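Local coordinates for protein TqaL (Neurospora crassa, PDB 7EEH) that belongs to the 2OG-Fe dioxygenase family of the cupin clan and binds an iron ion within a beta-rich fold, at residues B[135-140]-B[274-279]; B[152-157]-B[187-192]. The protein carries 1 engineered substitution. All blocks are in the same frame, centred on the assembly; numbering follows the deposited sequence.

Interaction 1. Residues B[135-140]-B[274-279]; sequences VFKGMI and FFTRRP
K137 reaches from the helix to T276 and to the backbone of F274, and its ammonium group carries all the polar contact between 135-140 and 274-279. CG lies anti to the backbone N (chi1 -179°) and every later torsion is also close to trans, which sends the chain at full stretch across the gap between helix and strand. NZ lies 2.9 Å from T276 OG1 and 3.1 Å from F274 O, both weak hydrogen bonds, while its stronger partner is H190 O on the neighbouring strand. Three oxygens from two adjacent strands thus gather round a buried lysine end, and their dipoles probably ease the cost of burying its charge. T276 turns its hydroxyl to the lysine with OG1 anti to its own carbonyl carbon, and the lysine's CE passes alongside that OG1 at 3.4 Å. F274 CB lies beside the end of the chain, 3.5 Å from K137 NZ, with K137 CD also near it. The F274 ring itself leads away from the lysine and packs on L163 and M192; M192 also touches K137 and F136. The arrangement is a helix laid over the large antiparallel sheet of a cupin-type beta fold. The axes of the two short segments stay 11.3 Å apart at their closest, at an angle of 34°, and the stretched lysine bridges the part of that gap beyond its own backbone. Residue alternation along the strand puts F274 and T276 toward the helix, while F275 points away from it, its side chain about 5 Å from the iron ion and in touch with the metal ligand D186.

Interaction 2. Residues B[152-157]-B[187-192]; sequences LDYSSD and GVDHTM
Y154 OH is gripped from two quarters: it donates to D189 OD1 at 2.6 Å and bonds to the backbone N of R149. On D189 the hydroxyl uses the syn lone pair of OD1, the side facing OD2. This oxygen sits at the edge of the phenol ring, in its plane, whereas the carboxylate as a whole is turned 63° from that plane. The two side chains come from opposite directions; with CG anti to the carbonyl carbon (chi1 -64°), Y154 swings its ring end toward D189 although its CB sets off to one side. The second carboxylate oxygen is also engaged: D189 OD2 accepts a hydrogen bond from the backbone N of R278, and L152 CD1 touches it at 4.1 Å. The buried carboxylate is therefore bonded through both oxygens, which would favour its charged form. Y154 is itself the second residue of a type I turn from D153 to S156, overlapped by an Asx turn in which S155 N bonds to D153 OD1 at 2.9 Å. Y154 stacks on H148 in the loop between helix 128-141 and strand 158-170, and D189 forms with H190 a classic beta bulge facing T276, where strand 190-199 begins beside strand 267-277.

In the fold
Both contacts are buried, but at different depths. Interaction 1 lies nearer the middle of the chain and fastens a helix to strand 267-277 through one long cationic side chain, which also reaches H190 O of strand 190-199. Interaction 2 holds the residue just before strand 190-199, the neighbour in the sheet, at the strand ends where a loop comes in, and relies on a phenol and a carboxylate. Their centres are about 8 Å apart, and they meet directly: F274 N is 2.7 Å from M192 O and P279 O is 2.8 Å from D153 N, both probable hydrogen bonds. The D189 side chain is about 13 Å from the iron, farther than F275, although 187-192 directly follows the iron ligand D186.

Interaction 1. Residues B[135-140]-B[274-279]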
loop_
_atom_site.group_PDB
_atom_site.type_symbol
_atom_site.label_atom_id
_atom_site.label_comp_id
_atom_site.label_asym_id
_atom_site.label_seq_id
_atom_site.Cartn_x
_atom_site.Cartn_y
_atom_site.Cartn_z
ATOM N N VAL B 135 8.356 -12.155 -16.754
ATOM C CA VAL B 135 8.580 -12.333 -15.324
ATOM C C VAL B 135 7.243 -12.480 -14.607
ATOM O O VAL B 135 7.061 -13.376 -13.773
ATOM C CB VAL B 135 9.418 -11.165 -14.769
ATOM C CG1 VAL B 135 9.604 -11.297 -13.295
ATOM C CG2 VAL B 135 10.794 -11.142 -15.442
ATOM N N PHE B 136 6.288 -11.606 -14.932
ATOM C CA PHE B 136 4.948 -11.673 -14.351
ATOM C C PHE B 136 4.368 -13.075 -14.463
ATOM O O PHE B 136 3.901 -13.651 -13.472
ATOM C CB PHE B 136 4.040 -10.658 -15.055
ATOM C CG PHE B 136 2.556 -10.762 -14.707
ATOM C CD1 PHE B 136 2.032 -10.078 -13.614
ATOM C CD2 PHE B 136 1.682 -11.455 -15.530
ATOM C CE1 PHE B 136 0.665 -10.111 -13.335
ATOM C CE2 PHE B 136 0.323 -11.496 -15.265
ATOM C CZ PHE B 136 -0.189 -10.820 -14.157
ATOM N N LYS B 137 4.384 -13.641 -15.668
ATOM C CA LYS B 137 3.783 -14.958 -15.873
ATOM C C LYS B 137 4.518 -16.036 -15.083
ATOM O O LYS B 137 3.885 -16.891 -14.451
ATOM C CB LYS B 137 3.767 -15.310 -17.364
ATOM C CG LYS B 137 3.130 -16.674 -17.633
ATOM C CD LYS B 137 2.929 -17.001 -19.117
ATOM C CE LYS B 137 2.026 -18.250 -19.240
ATOM N NZ LYS B 137 1.858 -18.756 -20.628
ATOM N N GLY B 138 5.857 -16.022 -15.117
ATOM C CA GLY B 138 6.615 -17.040 -14.396
ATOM C C GLY B 138 6.345 -17.011 -12.904
ATOM O O GLY B 138 6.215 -18.055 -12.258
HETATM N N MSE B 139 6.230 -15.805 -12.362
HETATM C CA MSE B 139 5.961 -15.590 -10.923
HETATM C C MSE B 139 4.616 -16.197 -10.532
HETATM O O MSE B 139 4.561 -16.809 -9.534
HETATM C CB MSE B 139 5.981 -14.106 -10.557
HETATM C CG MSE B 139 7.338 -13.518 -10.411
HETATM SE SE MSE B 139 7.209 -11.735 -9.711
HETATM C CE MSE B 139 5.803 -11.864 -8.470
ATOM N N ILE B 140 3.597 -16.022 -11.350
ATOM C CA ILE B 140 2.263 -16.533 -11.044
ATOM C C ILE B 140 2.218 -18.054 -11.195
ATOM O O ILE B 140 1.779 -18.774 -10.293
ATOM C CB ILE B 140 1.215 -15.848 -11.937
ATOM C CG1 ILE B 140 1.074 -14.382 -11.542
ATOM C CG2 ILE B 140 -0.129 -16.566 -11.838
ATOM C CD1 ILE B 140 0.110 -13.632 -12.403
ATOM N N PHE B 274 1.278 -16.170 -25.131
ATOM C CA PHE B 274 2.288 -16.974 -24.447
ATOM C C PHE B 274 1.722 -18.368 -24.224
ATOM O O PHE B 274 0.743 -18.515 -23.487
ATOM C CB PHE B 274 2.677 -16.378 -23.081
ATOM C CG PHE B 274 3.119 -14.919 -23.109
ATOM C CD1 PHE B 274 2.204 -13.902 -23.281
ATOM C CD2 PHE B 274 4.449 -14.584 -22.882
ATOM C CE1 PHE B 274 2.596 -12.568 -23.280
ATOM C CE2 PHE B 274 4.863 -13.253 -22.869
ATOM C CZ PHE B 274 3.927 -12.241 -23.073
ATOM N N PHE B 275 2.336 -19.387 -24.837
ATOM C CA PHE B 275 1.953 -20.789 -24.622
ATOM C C PHE B 275 3.046 -21.452 -23.795
ATOM O O PHE B 275 4.136 -21.706 -24.320
ATOM C CB PHE B 275 1.798 -21.554 -25.932
ATOM C CG PHE B 275 0.741 -21.034 -26.873
ATOM C CD1 PHE B 275 -0.602 -21.248 -26.626
ATOM C CD2 PHE B 275 1.106 -20.414 -28.068
ATOM C CE1 PHE B 275 -1.572 -20.822 -27.535
ATOM C CE2 PHE B 275 0.141 -19.986 -28.977
ATOM C CZ PHE B 275 -1.195 -20.192 -28.709
ATOM N N THR B 276 2.762 -21.771 -22.523
ATOM C CA THR B 276 3.783 -22.288 -21.616
ATOM C C THR B 276 3.451 -23.703 -21.151
ATOM O O THR B 276 2.349 -23.954 -20.649
ATOM C CB THR B 276 3.959 -21.349 -20.408
ATOM O OG1 THR B 276 4.432 -20.076 -20.872
ATOM C CG2 THR B 276 4.983 -21.929 -19.427
ATOM N N ARG B 277 4.416 -24.620 -21.286
ATOM C CA ARG B 277 4.203 -26.010 -20.883
ATOM C C ARG B 277 5.503 -26.628 -20.386
ATOM O O ARG B 277 6.598 -26.120 -20.651
ATOM C CB ARG B 277 3.644 -26.849 -22.031
ATOM C CG ARG B 277 4.572 -26.910 -23.271
ATOM C CD ARG B 277 4.159 -28.047 -24.207
ATOM N NE ARG B 277 4.889 -28.032 -25.482
ATOM C CZ ARG B 277 6.168 -28.383 -25.620
ATOM N NH1 ARG B 277 6.877 -28.787 -24.570
ATOM N NH2 ARG B 277 6.744 -28.347 -26.813
ATOM N N ARG B 278 5.367 -27.729 -19.637
ATOM C CA ARG B 278 6.516 -28.563 -19.312
ATOM C C ARG B 278 7.032 -29.231 -20.594
ATOM O O ARG B 278 6.286 -29.385 -21.564
ATOM C CB ARG B 278 6.143 -29.617 -18.264
ATOM C CG ARG B 278 5.712 -29.035 -16.895
ATOM C CD ARG B 278 6.863 -28.314 -16.230
ATOM N NE ARG B 278 6.816 -28.296 -14.764
ATOM C CZ ARG B 278 7.685 -27.610 -14.014
ATOM N NH1 ARG B 278 8.644 -26.891 -14.599
ATOM N NH2 ARG B 278 7.603 -27.624 -12.687
ATOM N N PRO B 279 8.307 -29.619 -20.625
ATOM C CA PRO B 279 8.861 -30.230 -21.844
ATOM C C PRO B 279 8.243 -31.587 -22.126
ATOM O O PRO B 279 7.679 -32.246 -21.247
ATOM C CB PRO B 279 10.358 -30.363 -21.541
ATOM C CG PRO B 279 10.454 -30.345 -20.060
ATOM C CD PRO B 279 9.319 -29.489 -19.561
#

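Interaction 2. Residues B[152-157]-B[187-192]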
loop_
_atom_site.group_PDB
_atom_site.type_symbol
_atom_site.label_atom_id
_atom_site.label_comp_id
_atom_site.label_asym_id
_atom_site.label_seq_id
_atom_site.Cartn_x
_atom_site.Cartn_y
_atom_site.Cartn_z
ATOM N N LEU B 152 3.908 -34.927 -21.116
ATOM C CA LEU B 152 4.875 -33.937 -20.678
ATOM C C LEU B 152 5.532 -34.364 -19.374
ATOM O O LEU B 152 5.011 -35.203 -18.639
ATOM C CB LEU B 152 4.215 -32.567 -20.509
ATOM C CG LEU B 152 3.505 -32.041 -21.753
ATOM C CD1 LEU B 152 2.863 -30.698 -21.455
ATOM C CD2 LEU B 152 4.492 -31.942 -22.907
ATOM N N ASP B 153 6.674 -33.754 -19.077
ATOM C CA ASP B 153 7.531 -34.176 -17.966
ATOM C C ASP B 153 7.500 -33.136 -16.845
ATOM O O ASP B 153 8.227 -32.139 -16.881
ATOM C CB ASP B 153 8.959 -34.433 -18.447
ATOM C CG ASP B 153 9.906 -34.809 -17.305
ATOM O OD1 ASP B 153 9.421 -35.122 -16.196
ATOM O OD2 ASP B 153 11.136 -34.799 -17.513
ATOM N N TYR B 154 6.712 -33.417 -15.811
ATOM C CA TYR B 154 6.552 -32.508 -14.690
ATOM C C TYR B 154 7.610 -32.699 -13.619
ATOM O O TYR B 154 7.571 -32.004 -12.605
ATOM C CB TYR B 154 5.137 -32.646 -14.106
ATOM C CG TYR B 154 4.103 -32.223 -15.121
ATOM C CD1 TYR B 154 3.668 -33.101 -16.102
ATOM C CD2 TYR B 154 3.612 -30.922 -15.144
ATOM C CE1 TYR B 154 2.747 -32.710 -17.061
ATOM C CE2 TYR B 154 2.689 -30.520 -16.100
ATOM C CZ TYR B 154 2.257 -31.416 -17.056
ATOM O OH TYR B 154 1.350 -31.017 -18.020
ATOM N N SER B 155 8.574 -33.591 -13.823
ATOM C CA SER B 155 9.739 -33.602 -12.954
ATOM C C SER B 155 10.750 -32.531 -13.334
ATOM O O SER B 155 11.654 -32.236 -12.545
ATOM C CB SER B 155 10.408 -34.979 -12.974
ATOM O OG SER B 155 10.845 -35.299 -14.279
ATOM N N SER B 156 10.607 -31.913 -14.499
ATOM C CA SER B 156 11.616 -30.974 -14.952
ATOM C C SER B 156 11.544 -29.674 -14.154
ATOM O O SER B 156 10.527 -29.343 -13.537
ATOM C CB SER B 156 11.444 -30.689 -16.444
ATOM O OG SER B 156 11.997 -29.433 -16.787
ATOM N N ASP B 157 12.656 -28.946 -14.153
ATOM C CA ASP B 157 12.736 -27.612 -13.579
ATOM C C ASP B 157 12.687 -26.511 -14.641
ATOM O O ASP B 157 12.958 -25.346 -14.329
ATOM C CB ASP B 157 14.016 -27.476 -12.759
ATOM C CG ASP B 157 15.269 -27.787 -13.572
ATOM O OD1 ASP B 157 15.183 -28.009 -14.801
ATOM O OD2 ASP B 157 16.363 -27.810 -12.975
ATOM N N GLY B 187 -3.180 -27.311 -25.758
ATOM C CA GLY B 187 -2.219 -28.379 -25.569
ATOM C C GLY B 187 -1.043 -28.030 -24.694
ATOM O O GLY B 187 -0.005 -28.686 -24.789
ATOM N N VAL B 188 -1.163 -27.011 -23.838
ATOM C CA VAL B 188 -0.057 -26.618 -22.967
ATOM C C VAL B 188 -0.559 -26.634 -21.525
ATOM O O VAL B 188 -1.611 -27.217 -21.236
ATOM C CB VAL B 188 0.506 -25.241 -23.380
ATOM C CG1 VAL B 188 1.133 -25.299 -24.792
ATOM C CG2 VAL B 188 -0.584 -24.185 -23.345
ATOM N N ASP B 189 0.197 -26.027 -20.605
ATOM C CA ASP B 189 -0.211 -25.930 -19.207
ATOM C C ASP B 189 -0.858 -24.592 -18.870
ATOM O O ASP B 189 -1.906 -24.570 -18.225
ATOM C CB ASP B 189 0.990 -26.169 -18.276
ATOM C CG ASP B 189 1.506 -27.606 -18.344
ATOM O OD1 ASP B 189 0.682 -28.535 -18.196
ATOM O OD2 ASP B 189 2.725 -27.795 -18.558
ATOM N N HIS B 190 -0.237 -23.476 -19.266
ATOM C CA HIS B 190 -0.752 -22.137 -18.987
ATOM C C HIS B 190 -0.685 -21.314 -20.262
ATOM O O HIS B 190 0.347 -21.306 -20.938
ATOM C CB HIS B 190 0.063 -21.414 -17.900
ATOM C CG HIS B 190 0.179 -22.171 -16.618
ATOM N ND1 HIS B 190 -0.810 -22.162 -15.656
ATOM C CD2 HIS B 190 1.177 -22.942 -16.127
ATOM C CE1 HIS B 190 -0.432 -22.908 -14.634
ATOM N NE2 HIS B 190 0.770 -23.398 -14.897
ATOM N N THR B 191 -1.766 -20.607 -20.573
ATOM C CA THR B 191 -1.821 -19.726 -21.730
ATOM C C THR B 191 -2.122 -18.309 -21.258
ATOM O O THR B 191 -3.021 -18.103 -20.436
ATOM C CB THR B 191 -2.903 -20.154 -22.745
ATOM O OG1 THR B 191 -2.626 -21.465 -23.250
ATOM C CG2 THR B 191 -2.942 -19.151 -23.937
HETATM N N MSE B 192 -1.359 -17.339 -21.769
HETATM C CA MSE B 192 -1.541 -15.927 -21.431
HETATM C C MSE B 192 -1.678 -15.142 -22.737
HETATM O O MSE B 192 -0.868 -15.311 -23.669
HETATM C CB MSE B 192 -0.358 -15.388 -20.597
HETATM C CG MSE B 192 -0.512 -13.926 -20.165
HETATM SE SE MSE B 192 0.547 -13.466 -18.616
HETATM C CE MSE B 192 2.161 -12.624 -19.427
#